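Local atomic coordinates of peptide amidase (PDB entry 1M22), a protein that probably hydrolyses amide bonds, as a peptide amidase of the amidase signature family. Residues L83-N88 against A122-K127; E53-A58 against A91-T96; Q36-L41 against A175-V180. One frame throughout, in Å; residues are numbered along the deposited sequence.

Contact 1 (L83-N88 against A122-K127); sequences LLLKDN and AVVLGK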
ATOM      1  N   LEU A  83       2.751 -13.342  -6.042  1.00  6.43           N
ATOM      2  CA  LEU A  83       2.564 -12.123  -5.267  1.00  6.83           C
ATOM      3  C   LEU A  83       2.049 -12.393  -3.858  1.00  6.80           C
ATOM      4  O   LEU A  83       1.626 -13.507  -3.539  1.00  7.70           O
ATOM      5  CB  LEU A  83       1.611 -11.178  -6.011  1.00  9.78           C
ATOM      6  CG  LEU A  83       0.210 -11.670  -6.391  1.00  8.59           C
ATOM      7  CD1 LEU A  83      -0.686 -11.726  -5.159  1.00 12.21           C
ATOM      8  CD2 LEU A  83      -0.385 -10.726  -7.431  1.00 11.27           C
ATOM      9  N   LEU A  84       2.104 -11.365  -3.016  1.00  5.62           N
ATOM     10  CA  LEU A  84       1.638 -11.452  -1.631  1.00  6.39           C
ATOM     11  C   LEU A  84       0.519 -10.444  -1.389  1.00  5.56           C
ATOM     12  O   LEU A  84       0.474  -9.391  -2.029  1.00  6.89           O
ATOM     13  CB  LEU A  84       2.799 -11.191  -0.670  1.00  7.10           C
ATOM     14  CG  LEU A  84       3.830 -12.320  -0.563  1.00  6.83           C
ATOM     15  CD1 LEU A  84       5.123 -11.769   0.007  1.00  9.11           C
ATOM     16  CD2 LEU A  84       3.290 -13.445   0.313  1.00  8.95           C
ATOM     17  N   LEU A  85      -0.372 -10.763  -0.453  1.00  5.62           N
ATOM     18  CA  LEU A  85      -1.517  -9.911  -0.131  1.00  6.18           C
ATOM     19  C   LEU A  85      -1.563  -9.518   1.339  1.00  5.92           C
ATOM     20  O   LEU A  85      -1.439 -10.379   2.210  1.00  6.70           O
ATOM     21  CB  LEU A  85      -2.819 -10.653  -0.444  1.00  7.00           C
ATOM     22  CG  LEU A  85      -3.059 -11.198  -1.850  1.00  6.33           C
ATOM     23  CD1 LEU A  85      -4.237 -12.157  -1.820  1.00  8.89           C
ATOM     24  CD2 LEU A  85      -3.313 -10.050  -2.813  1.00  8.28           C
ATOM     25  N   LYS A  86      -1.757  -8.232   1.619  1.00  5.65           N
ATOM     26  CA  LYS A  86      -1.872  -7.762   3.000  1.00  5.74           C
ATOM     27  C   LYS A  86      -2.993  -8.579   3.659  1.00  6.01           C
ATOM     28  O   LYS A  86      -4.033  -8.828   3.041  1.00  6.41           O
ATOM     29  CB  LYS A  86      -2.216  -6.274   3.009  1.00  5.38           C
ATOM     30  CG  LYS A  86      -2.292  -5.636   4.386  1.00  6.08           C
ATOM     31  CD  LYS A  86      -2.490  -4.134   4.235  1.00  5.85           C
ATOM     32  CE  LYS A  86      -2.551  -3.404   5.566  1.00  6.07           C
ATOM     33  NZ  LYS A  86      -2.690  -1.934   5.361  1.00  7.17           N
ATOM     34  N   ASP A  87      -2.798  -8.974   4.918  1.00  6.13           N
ATOM     35  CA  ASP A  87      -3.782  -9.815   5.582  1.00  6.52           C
ATOM     36  C   ASP A  87      -5.115  -9.225   6.014  1.00  7.04           C
ATOM     37  O   ASP A  87      -5.751  -9.730   6.944  1.00  9.47           O
ATOM     38  CB  ASP A  87      -3.143 -10.575   6.748  1.00  8.17           C
ATOM     39  CG  ASP A  87      -3.954 -11.799   7.148  1.00 10.02           C
ATOM     40  OD1 ASP A  87      -4.471 -12.494   6.243  1.00 11.17           O
ATOM     41  OD2 ASP A  87      -4.069 -12.073   8.359  1.00 13.53           O
ATOM     42  N   ASN A  88      -5.535  -8.147   5.361  1.00  6.20           N
ATOM     43  CA  ASN A  88      -6.869  -7.613   5.612  1.00  6.13           C
ATOM     44  C   ASN A  88      -7.684  -7.816   4.325  1.00  5.91           C
ATOM     45  O   ASN A  88      -8.849  -7.431   4.244  1.00  7.51           O
ATOM     46  CB  ASN A  88      -6.854  -6.132   6.043  1.00  6.46           C
ATOM     47  CG  ASN A  88      -6.166  -5.213   5.054  1.00  6.07           C
ATOM     48  OD1 ASN A  88      -5.538  -5.654   4.096  1.00  8.24           O
ATOM     49  ND2 ASN A  88      -6.276  -3.912   5.299  1.00  8.57           N
ATOM     50  N   ALA A 122      -2.034 -14.557 -11.808  1.00  7.53           N
ATOM     51  CA  ALA A 122      -1.091 -14.384 -10.713  1.00  8.53           C
ATOM     52  C   ALA A 122      -1.196 -15.542  -9.727  1.00  7.62           C
ATOM     53  O   ALA A 122      -2.254 -16.154  -9.574  1.00  9.72           O
ATOM     54  CB  ALA A 122      -1.343 -13.058  -9.995  1.00  8.30           C
ATOM     55  N   VAL A 123      -0.080 -15.841  -9.074  1.00  7.24           N
ATOM     56  CA  VAL A 123      -0.007 -16.910  -8.089  1.00  7.70           C
ATOM     57  C   VAL A 123       0.052 -16.263  -6.707  1.00  7.45           C
ATOM     58  O   VAL A 123       0.915 -15.425  -6.450  1.00  8.34           O
ATOM     59  CB  VAL A 123       1.266 -17.761  -8.298  1.00  7.99           C
ATOM     60  CG1 VAL A 123       1.441 -18.748  -7.146  1.00 10.63           C
ATOM     61  CG2 VAL A 123       1.179 -18.500  -9.626  1.00  9.97           C
ATOM     62  N   VAL A 124      -0.867 -16.634  -5.823  1.00  7.92           N
ATOM     63  CA  VAL A 124      -0.867 -16.069  -4.480  1.00  8.78           C
ATOM     64  C   VAL A 124       0.059 -16.886  -3.583  1.00  9.21           C
ATOM     65  O   VAL A 124      -0.209 -18.050  -3.300  1.00  9.33           O
ATOM     66  CB  VAL A 124      -2.290 -16.059  -3.879  1.00  9.48           C
ATOM     67  CG1 VAL A 124      -2.263 -15.481  -2.469  1.00  9.82           C
ATOM     68  CG2 VAL A 124      -3.218 -15.242  -4.768  1.00 11.24           C
ATOM     69  N   LEU A 125       1.161 -16.279  -3.154  1.00  8.25           N
ATOM     70  CA  LEU A 125       2.123 -16.958  -2.289  1.00  8.63           C
ATOM     71  C   LEU A 125       1.639 -17.035  -0.847  1.00  9.07           C
ATOM     72  O   LEU A 125       1.948 -17.989  -0.131  1.00  9.03           O
ATOM     73  CB  LEU A 125       3.469 -16.232  -2.300  1.00 10.69           C
ATOM     74  CG  LEU A 125       4.370 -16.319  -3.530  1.00 11.11           C
ATOM     75  CD1 LEU A 125       5.541 -15.362  -3.353  1.00 14.09           C
ATOM     76  CD2 LEU A 125       4.871 -17.746  -3.715  1.00 13.90           C
ATOM     77  N   GLY A 126       0.892 -16.021  -0.424  1.00  7.31           N
ATOM     78  CA  GLY A 126       0.401 -15.984   0.938  1.00  8.20           C
ATOM     79  C   GLY A 126      -0.037 -14.592   1.343  1.00  7.85           C
ATOM     80  O   GLY A 126      -0.248 -13.727   0.490  1.00  7.59           O
ATOM     81  N   LYS A 127      -0.156 -14.381   2.651  1.00  7.20           N
ATOM     82  CA  LYS A 127      -0.594 -13.110   3.217  1.00  6.89           C
ATOM     83  C   LYS A 127       0.524 -12.451   4.014  1.00  7.19           C
ATOM     84  O   LYS A 127       1.349 -13.135   4.621  1.00  8.16           O
ATOM     85  CB  LYS A 127      -1.795 -13.339   4.142  1.00  8.30           C
ATOM     86  CG  LYS A 127      -2.891 -14.230   3.563  1.00  9.87           C
ATOM     87  CD  LYS A 127      -3.536 -13.627   2.322  1.00 12.57           C
ATOM     88  CE  LYS A 127      -4.348 -12.384   2.652  1.00 14.81           C
ATOM     89  NZ  LYS A 127      -5.505 -12.674   3.554  1.00 12.75           N
TER
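Lys127 NZ is held by several oxygens. It forms a salt bridge with Asp87 OD1, at 2.9 Å from NZ to OD1, and a hydrogen bond to the carbonyl of Ile89. A weak hydrogen bond goes to Ala95 O. Asp87 offers the anti lone pair of OD1, on the side away from OD2. Its OD2 accepts from Ser97 OG, so both ends of the carboxylate are fixed. The lysine chain curls at each of its last three torsions, and this brings CE within 3.9 Å of Leu85 CB before NZ meets the acid. The two charged side chains cross at about a right angle.

The backbones run parallel, as the two strands of a beta-alpha-beta unit whose connecting helix is 112-119. Leu83 N donates to Val123 O at 2.8 Å. Leu83 O takes the N-H of Leu125, and Leu85 N reaches Gly126 O at 3.1 Å. Further along, Lys127 CA makes a bent C-H...O contact with Leu85 O, 3.0 Å away. Gly126 N is buried without a partner.

Leu83, Leu85 and Val124 lie on the sheet face covered by helix 112-119. CG of Leu83 is wedged over its own backbone (chi1 57°), which carries CD2 to Ala122 CB at 3.6 Å. The Leu85 and Val124 side chains cross at about a right angle, with CD1 of Leu85 3.9 Å from CG1 of Val124. On the other face Leu84 CD2 lies 3.8 Å from Leu125 CB, and Leu84 also touches Ala172 of helix 167-174. Lys86, an active-site proton donor/acceptor, points away from strand 123-128. Its NZ bonds Ser165 OG, a second such residue, near the nucleophile Ser189; Ser166 and Thr184 also bond NZ.

Contact 2 (E53-A58 against A91-T96); sequences ELNPDA and AAPMAT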
ATOM      1  N   GLU A  53       1.070 -15.762   6.755  1.00  9.07           N
ATOM      2  CA  GLU A  53       0.541 -17.079   6.401  1.00  9.01           C
ATOM      3  C   GLU A  53       0.856 -17.429   4.958  1.00  9.40           C
ATOM      4  O   GLU A  53       0.686 -16.608   4.058  1.00 10.58           O
ATOM      5  CB  GLU A  53      -0.981 -17.147   6.611  1.00  9.35           C
ATOM      6  CG  GLU A  53      -1.542 -18.573   6.486  1.00 11.98           C
ATOM      7  CD  GLU A  53      -3.063 -18.653   6.566  1.00 15.58           C
ATOM      8  OE1 GLU A  53      -3.710 -17.658   6.947  1.00 15.62           O
ATOM      9  OE2 GLU A  53      -3.611 -19.732   6.251  1.00 17.76           O
ATOM     10  N   LEU A  54       1.319 -18.653   4.738  1.00  9.24           N
ATOM     11  CA  LEU A  54       1.628 -19.109   3.391  1.00  9.82           C
ATOM     12  C   LEU A  54       0.378 -19.731   2.790  1.00  9.89           C
ATOM     13  O   LEU A  54      -0.467 -20.268   3.507  1.00 11.82           O
ATOM     14  CB  LEU A  54       2.744 -20.157   3.419  1.00 11.89           C
ATOM     15  CG  LEU A  54       4.133 -19.679   3.841  1.00 14.93           C
ATOM     16  CD1 LEU A  54       5.062 -20.872   3.995  1.00 18.57           C
ATOM     17  CD2 LEU A  54       4.673 -18.707   2.805  1.00 16.20           C
ATOM     18  N   ASN A  55       0.255 -19.642   1.471  1.00  9.58           N
ATOM     19  CA  ASN A  55      -0.878 -20.233   0.783  1.00  9.92           C
ATOM     20  C   ASN A  55      -0.534 -21.698   0.538  1.00 10.91           C
ATOM     21  O   ASN A  55       0.405 -22.005  -0.195  1.00 11.18           O
ATOM     22  CB  ASN A  55      -1.120 -19.524  -0.550  1.00  9.08           C
ATOM     23  CG  ASN A  55      -2.216 -20.180  -1.368  1.00 10.04           C
ATOM     24  OD1 ASN A  55      -2.957 -21.026  -0.865  1.00 12.05           O
ATOM     25  ND2 ASN A  55      -2.330 -19.788  -2.630  1.00 10.61           N
ATOM     26  N   PRO A  56      -1.281 -22.625   1.158  1.00 13.00           N
ATOM     27  CA  PRO A  56      -0.986 -24.045   0.952  1.00 14.36           C
ATOM     28  C   PRO A  56      -1.136 -24.484  -0.501  1.00 14.80           C
ATOM     29  O   PRO A  56      -0.581 -25.505  -0.904  1.00 16.74           O
ATOM     30  CB  PRO A  56      -1.980 -24.740   1.880  1.00 16.44           C
ATOM     31  CG  PRO A  56      -3.146 -23.807   1.880  1.00 15.47           C
ATOM     32  CD  PRO A  56      -2.477 -22.453   2.001  1.00 13.65           C
ATOM     33  N   ASP A  57      -1.873 -23.702  -1.286  1.00 12.65           N
ATOM     34  CA  ASP A  57      -2.095 -24.025  -2.693  1.00 13.10           C
ATOM     35  C   ASP A  57      -1.196 -23.257  -3.657  1.00 11.47           C
ATOM     36  O   ASP A  57      -1.428 -23.280  -4.864  1.00 12.04           O
ATOM     37  CB  ASP A  57      -3.552 -23.760  -3.084  1.00 15.29           C
ATOM     38  CG  ASP A  57      -4.530 -24.641  -2.339  1.00 19.35           C
ATOM     39  OD1 ASP A  57      -4.166 -25.784  -1.994  1.00 19.40           O
ATOM     40  OD2 ASP A  57      -5.676 -24.193  -2.115  1.00 21.09           O
ATOM     41  N   ALA A  58      -0.168 -22.590  -3.138  1.00 10.56           N
ATOM     42  CA  ALA A  58       0.730 -21.814  -3.993  1.00 10.22           C
ATOM     43  C   ALA A  58       1.362 -22.646  -5.104  1.00 10.35           C
ATOM     44  O   ALA A  58       1.334 -22.256  -6.271  1.00 10.04           O
ATOM     45  CB  ALA A  58       1.818 -21.159  -3.156  1.00 11.79           C
ATOM     46  N   ALA A  91      -8.798 -13.879   0.904  1.00  8.20           N
ATOM     47  CA  ALA A  91      -8.191 -14.741  -0.106  1.00  9.64           C
ATOM     48  C   ALA A  91      -8.178 -16.196   0.347  1.00  9.76           C
ATOM     49  O   ALA A  91      -7.409 -16.574   1.228  1.00 11.00           O
ATOM     50  CB  ALA A  91      -6.766 -14.278  -0.414  1.00 10.76           C
ATOM     51  N   ALA A  92      -9.038 -17.008  -0.255  1.00 11.40           N
ATOM     52  CA  ALA A  92      -9.097 -18.423   0.084  1.00 11.49           C
ATOM     53  C   ALA A  92      -7.821 -19.089  -0.428  1.00 12.58           C
ATOM     54  O   ALA A  92      -7.231 -18.639  -1.410  1.00 12.84           O
ATOM     55  CB  ALA A  92     -10.321 -19.059  -0.559  1.00 13.18           C
ATOM     56  N   PRO A  93      -7.384 -20.180   0.221  1.00 12.43           N
ATOM     57  CA  PRO A  93      -7.984 -20.838   1.386  1.00 12.87           C
ATOM     58  C   PRO A  93      -7.358 -20.393   2.707  1.00 13.09           C
ATOM     59  O   PRO A  93      -7.507 -21.057   3.732  1.00 15.68           O
ATOM     60  CB  PRO A  93      -7.711 -22.305   1.104  1.00 13.92           C
ATOM     61  CG  PRO A  93      -6.312 -22.241   0.572  1.00 14.53           C
ATOM     62  CD  PRO A  93      -6.335 -21.035  -0.367  1.00 13.58           C
ATOM     63  N   MET A  94      -6.652 -19.270   2.676  1.00 12.83           N
ATOM     64  CA  MET A  94      -5.995 -18.746   3.865  1.00 13.65           C
ATOM     65  C   MET A  94      -6.970 -17.975   4.740  1.00 12.44           C
ATOM     66  O   MET A  94      -8.083 -17.656   4.327  1.00 11.86           O
ATOM     67  CB  MET A  94      -4.856 -17.816   3.455  1.00 15.55           C
ATOM     68  CG  MET A  94      -3.843 -18.458   2.528  1.00 18.02           C
ATOM     69  SD  MET A  94      -3.029 -17.253   1.468  1.00 21.36           S
ATOM     70  CE  MET A  94      -4.160 -17.238   0.076  1.00 19.30           C
ATOM     71  N   ALA A  95      -6.550 -17.686   5.962  1.00 12.24           N
ATOM     72  CA  ALA A  95      -7.387 -16.913   6.857  1.00 11.46           C
ATOM     73  C   ALA A  95      -7.146 -15.451   6.511  1.00 11.73           C
ATOM     74  O   ALA A  95      -6.174 -15.119   5.831  1.00 12.44           O
ATOM     75  CB  ALA A  95      -6.999 -17.176   8.307  1.00 12.62           C
ATOM     76  N   THR A  96      -8.054 -14.589   6.947  1.00  9.90           N
ATOM     77  CA  THR A  96      -7.918 -13.150   6.751  1.00 10.12           C
ATOM     78  C   THR A  96      -8.165 -12.643   8.164  1.00 10.55           C
ATOM     79  O   THR A  96      -9.305 -12.505   8.599  1.00 12.11           O
ATOM     80  CB  THR A  96      -8.967 -12.601   5.766  1.00  9.62           C
ATOM     81  OG1 THR A  96      -8.743 -13.175   4.471  1.00 12.39           O
ATOM     82  CG2 THR A  96      -8.844 -11.086   5.654  1.00 12.26           C
TER
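Met94 reaches across to Glu53 and Asn55 along its whole length. CB lies over the face of the Glu53 carboxylate, 3.6 Å from OE2. CG comes next, 3.9 Å from Asn55 CA. SD rests on Asn55 CB at 3.6 Å. The chain then bends at its last torsion (chi3 -89°), which lays the methyl CE against Asn55 CG at 3.8 Å. The methionine and asparagine side chains cross at about a right angle. Met94 also touches Val124 and Lys127 of strand 123-128.

The one hydrogen bond between the segments is Ala95 N to Glu53 OE1, 3.0 Å long with an N-H...O angle of 152°. The donor comes from the syn side of the carboxylate, 22° out of its plane. The glutamate chain is extended, which lets it reach the loop from the edge strand 51-54. OE1 also forms a salt bridge with Arg148.

Pro93, preceded by a cis peptide bond, packs against the turn from Asn55 to Ala58. Its CD lies 3.4 Å from Asn55 OD1. Its CG lies 3.8 Å from Pro56 CG, and the two rings lie alongside, pointing opposite ways. Asp57 OD2 approaches the same CG of Pro93. The turn is a type I beta turn that leads into helix 58-70. It contains an Asx turn, in which Asp57 N donates to Asn55 OD1 from above the carbonyl plane. Asn55 ND2 bonds Val124 O and Glu61 OE2, so the amide is fixed at both ends.

One hydrogen bond joins the segments; the rest is van der Waals contact, partly of side-chain oxygens on the Pro93 ring. The shared OE1, between a backbone N-H and an arginine, suggests that the glutamate stays charged.

Contact 3 (Q36-L41 against A175-V180); sequences QRIAAL and ANLASV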
ATOM      1  N   GLN A  36      11.417 -20.554  -0.719  1.00 11.24           N
ATOM      2  CA  GLN A  36      12.659 -20.927  -0.054  1.00 12.70           C
ATOM      3  C   GLN A  36      13.289 -19.692   0.589  1.00 12.53           C
ATOM      4  O   GLN A  36      13.830 -19.765   1.695  1.00 13.22           O
ATOM      5  CB  GLN A  36      13.630 -21.555  -1.058  1.00 15.82           C
ATOM      6  CG  GLN A  36      14.912 -22.082  -0.434  1.00 21.00           C
ATOM      7  CD  GLN A  36      15.758 -22.863  -1.421  1.00 25.77           C
ATOM      8  OE1 GLN A  36      15.300 -23.844  -2.008  1.00 28.67           O
ATOM      9  NE2 GLN A  36      17.001 -22.430  -1.607  1.00 29.23           N
ATOM     10  N   ARG A  37      13.209 -18.557  -0.100  1.00 11.54           N
ATOM     11  CA  ARG A  37      13.771 -17.314   0.417  1.00 10.01           C
ATOM     12  C   ARG A  37      12.969 -16.849   1.635  1.00 10.24           C
ATOM     13  O   ARG A  37      13.533 -16.333   2.599  1.00 10.72           O
ATOM     14  CB  ARG A  37      13.774 -16.243  -0.682  1.00 10.50           C
ATOM     15  CG  ARG A  37      14.557 -14.986  -0.334  1.00 10.78           C
ATOM     16  CD  ARG A  37      14.739 -14.113  -1.569  1.00 11.68           C
ATOM     17  NE  ARG A  37      15.287 -12.795  -1.258  1.00 10.05           N
ATOM     18  CZ  ARG A  37      16.572 -12.531  -1.044  1.00 13.27           C
ATOM     19  NH1 ARG A  37      17.480 -13.496  -1.107  1.00 15.01           N
ATOM     20  NH2 ARG A  37      16.950 -11.292  -0.763  1.00 13.56           N
ATOM     21  N   ILE A  38      11.653 -17.038   1.594  1.00  9.05           N
ATOM     22  CA  ILE A  38      10.805 -16.666   2.717  1.00  9.68           C
ATOM     23  C   ILE A  38      11.213 -17.497   3.936  1.00 11.01           C
ATOM     24  O   ILE A  38      11.309 -16.984   5.050  1.00 11.06           O
ATOM     25  CB  ILE A  38       9.313 -16.910   2.387  1.00  8.97           C
ATOM     26  CG1 ILE A  38       8.839 -15.866   1.369  1.00  8.65           C
ATOM     27  CG2 ILE A  38       8.471 -16.848   3.657  1.00 10.39           C
ATOM     28  CD1 ILE A  38       7.442 -16.103   0.834  1.00  8.90           C
ATOM     29  N   ALA A  39      11.471 -18.782   3.721  1.00 10.96           N
ATOM     30  CA  ALA A  39      11.875 -19.650   4.820  1.00 13.07           C
ATOM     31  C   ALA A  39      13.217 -19.219   5.409  1.00 13.43           C
ATOM     32  O   ALA A  39      13.423 -19.295   6.620  1.00 15.07           O
ATOM     33  CB  ALA A  39      11.957 -21.097   4.336  1.00 13.83           C
ATOM     34  N   ALA A  40      14.118 -18.749   4.553  1.00 12.04           N
ATOM     35  CA  ALA A  40      15.453 -18.343   4.985  1.00 12.88           C
ATOM     36  C   ALA A  40      15.597 -16.946   5.587  1.00 13.79           C
ATOM     37  O   ALA A  40      16.499 -16.710   6.392  1.00 14.35           O
ATOM     38  CB  ALA A  40      16.430 -18.492   3.822  1.00 13.84           C
ATOM     39  N   LEU A  41      14.721 -16.020   5.213  1.00 11.27           N
ATOM     40  CA  LEU A  41      14.822 -14.648   5.708  1.00 11.32           C
ATOM     41  C   LEU A  41      13.650 -14.163   6.544  1.00 11.09           C
ATOM     42  O   LEU A  41      13.805 -13.292   7.398  1.00 10.19           O
ATOM     43  CB  LEU A  41      14.995 -13.684   4.533  1.00 12.71           C
ATOM     44  CG  LEU A  41      16.242 -13.818   3.664  1.00 13.87           C
ATOM     45  CD1 LEU A  41      16.136 -12.874   2.475  1.00 15.43           C
ATOM     46  CD2 LEU A  41      17.482 -13.511   4.492  1.00 15.67           C
ATOM     47  N   ALA A 175      12.625  -7.087   0.160  1.00  5.82           N
ATOM     48  CA  ALA A 175      13.493  -8.236   0.415  1.00  6.50           C
ATOM     49  C   ALA A 175      13.392  -9.313  -0.656  1.00  6.58           C
ATOM     50  O   ALA A 175      13.946 -10.395  -0.500  1.00  7.85           O
ATOM     51  CB  ALA A 175      13.165  -8.833   1.783  1.00  7.50           C
ATOM     52  N   ASN A 176      12.690  -9.013  -1.741  1.00  6.59           N
ATOM     53  CA  ASN A 176      12.517  -9.962  -2.836  1.00  6.35           C
ATOM     54  C   ASN A 176      11.911 -11.301  -2.401  1.00  6.73           C
ATOM     55  O   ASN A 176      12.359 -12.374  -2.826  1.00  7.96           O
ATOM     56  CB  ASN A 176      13.848 -10.187  -3.571  1.00  7.22           C
ATOM     57  CG  ASN A 176      14.253  -8.989  -4.418  1.00  8.48           C
ATOM     58  OD1 ASN A 176      15.073  -8.164  -4.006  1.00 12.17           O
ATOM     59  ND2 ASN A 176      13.672  -8.885  -5.605  1.00  7.06           N
ATOM     60  N   LEU A 177      10.878 -11.228  -1.565  1.00  7.00           N
ATOM     61  CA  LEU A 177      10.175 -12.418  -1.097  1.00  7.40           C
ATOM     62  C   LEU A 177       9.023 -12.760  -2.044  1.00  6.78           C
ATOM     63  O   LEU A 177       8.368 -13.787  -1.894  1.00  7.79           O
ATOM     64  CB  LEU A 177       9.624 -12.203   0.314  1.00  7.43           C
ATOM     65  CG  LEU A 177      10.630 -11.851   1.411  1.00  7.45           C
ATOM     66  CD1 LEU A 177       9.912 -11.833   2.750  1.00  9.11           C
ATOM     67  CD2 LEU A 177      11.768 -12.863   1.440  1.00  9.00           C
ATOM     68  N   ALA A 178       8.773 -11.873  -3.003  1.00  6.67           N
ATOM     69  CA  ALA A 178       7.734 -12.064  -4.010  1.00  6.77           C
ATOM     70  C   ALA A 178       8.002 -11.063  -5.124  1.00  6.37           C
ATOM     71  O   ALA A 178       8.826 -10.166  -4.969  1.00  6.85           O
ATOM     72  CB  ALA A 178       6.352 -11.826  -3.413  1.00  8.87           C
ATOM     73  N   SER A 179       7.316 -11.220  -6.250  1.00  6.63           N
ATOM     74  CA  SER A 179       7.494 -10.300  -7.367  1.00  7.41           C
ATOM     75  C   SER A 179       6.906  -8.940  -7.021  1.00  7.11           C
ATOM     76  O   SER A 179       7.567  -7.914  -7.169  1.00  7.20           O
ATOM     77  CB  SER A 179       6.808 -10.848  -8.618  1.00  7.99           C
ATOM     78  OG  SER A 179       6.760  -9.868  -9.639  1.00 10.67           O
ATOM     79  N   VAL A 180       5.659  -8.953  -6.556  1.00  6.15           N
ATOM     80  CA  VAL A 180       4.937  -7.742  -6.180  1.00  5.84           C
ATOM     81  C   VAL A 180       4.008  -8.067  -5.013  1.00  5.39           C
ATOM     82  O   VAL A 180       3.866  -9.229  -4.625  1.00  6.20           O
ATOM     83  CB  VAL A 180       4.084  -7.215  -7.359  1.00  6.57           C
ATOM     84  CG1 VAL A 180       4.986  -6.772  -8.501  1.00  8.58           C
ATOM     85  CG2 VAL A 180       3.126  -8.302  -7.837  1.00  8.63           C
TER
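Ala175 O receives two hydrogen bonds from Arg37. NE of Arg37 lies 2.9 Å from this oxygen and NH2 of Arg37 lies 3.1 Å from it. The guanidinium approaches side-on, with the oxygen close to its plane. The NE bond also lies in the carbonyl plane, while NH2 comes from above that plane. An extended chain from CG to NE, with CG anti to the backbone N (chi1 -170°), takes the arginine across to the loop. Leu41 CD1, from the next turn of its own helix, lies 3.5 Å above the guanidinium plane, over its centre.

Asn176 has positive phi and is the C-prime residue of a Schellman motif that ends helix 167-174. Its carbonyl O lies 3.2 Å from Arg37 CD. Because the guanidinium binds Ala175 O, just past the last turn, the charge of Arg37 sits at the helix C-terminus, where it would be expected to suit the dipole.

Leu177 N completes the motif by bonding back to Ala172 O. Its side chain lies against helix 27-43. CB meets Ile38 CG1 at 3.9 Å. The Leu177 and Arg37 side chains cross at about a right angle. Leu177 O is buried without a polar partner, 3.7 Å from Ile38 CD1.

After Leu177 the chain leaves residues 36-41, though Ser179 still touches Tyr34, earlier in the same helix. Ala178 touches Leu84, and Val180 pairs through its backbone with Leu84 of strand 82-86. The loop thus runs from helix 167-174 into the central sheet, while helix 27-43 packs on residues 175-177 and on strand 123-128.

How the contacts relate
Contact 1 is core: parallel strand pairing with leucine packing and one buried salt bridge. Contact 2 lies nearer the surface, where the edge strand 51-54 gives way to a turn and meets a loop; its polar link is a carboxylate to a backbone N-H. Contact 3 is buried but farther out, where a helix meets a loop, and its arginine grips a carbonyl. Contacts 1 and 2 share the sheet: Lys127 N probably bonds Glu53 O, joining strands 123-128 and 51-54. Contact 3 meets contact 1 where Leu125 CD1 packs on Leu177 O and Ala178 CB. Contacts 2 and 3 barely touch, at Leu54 and Ile38.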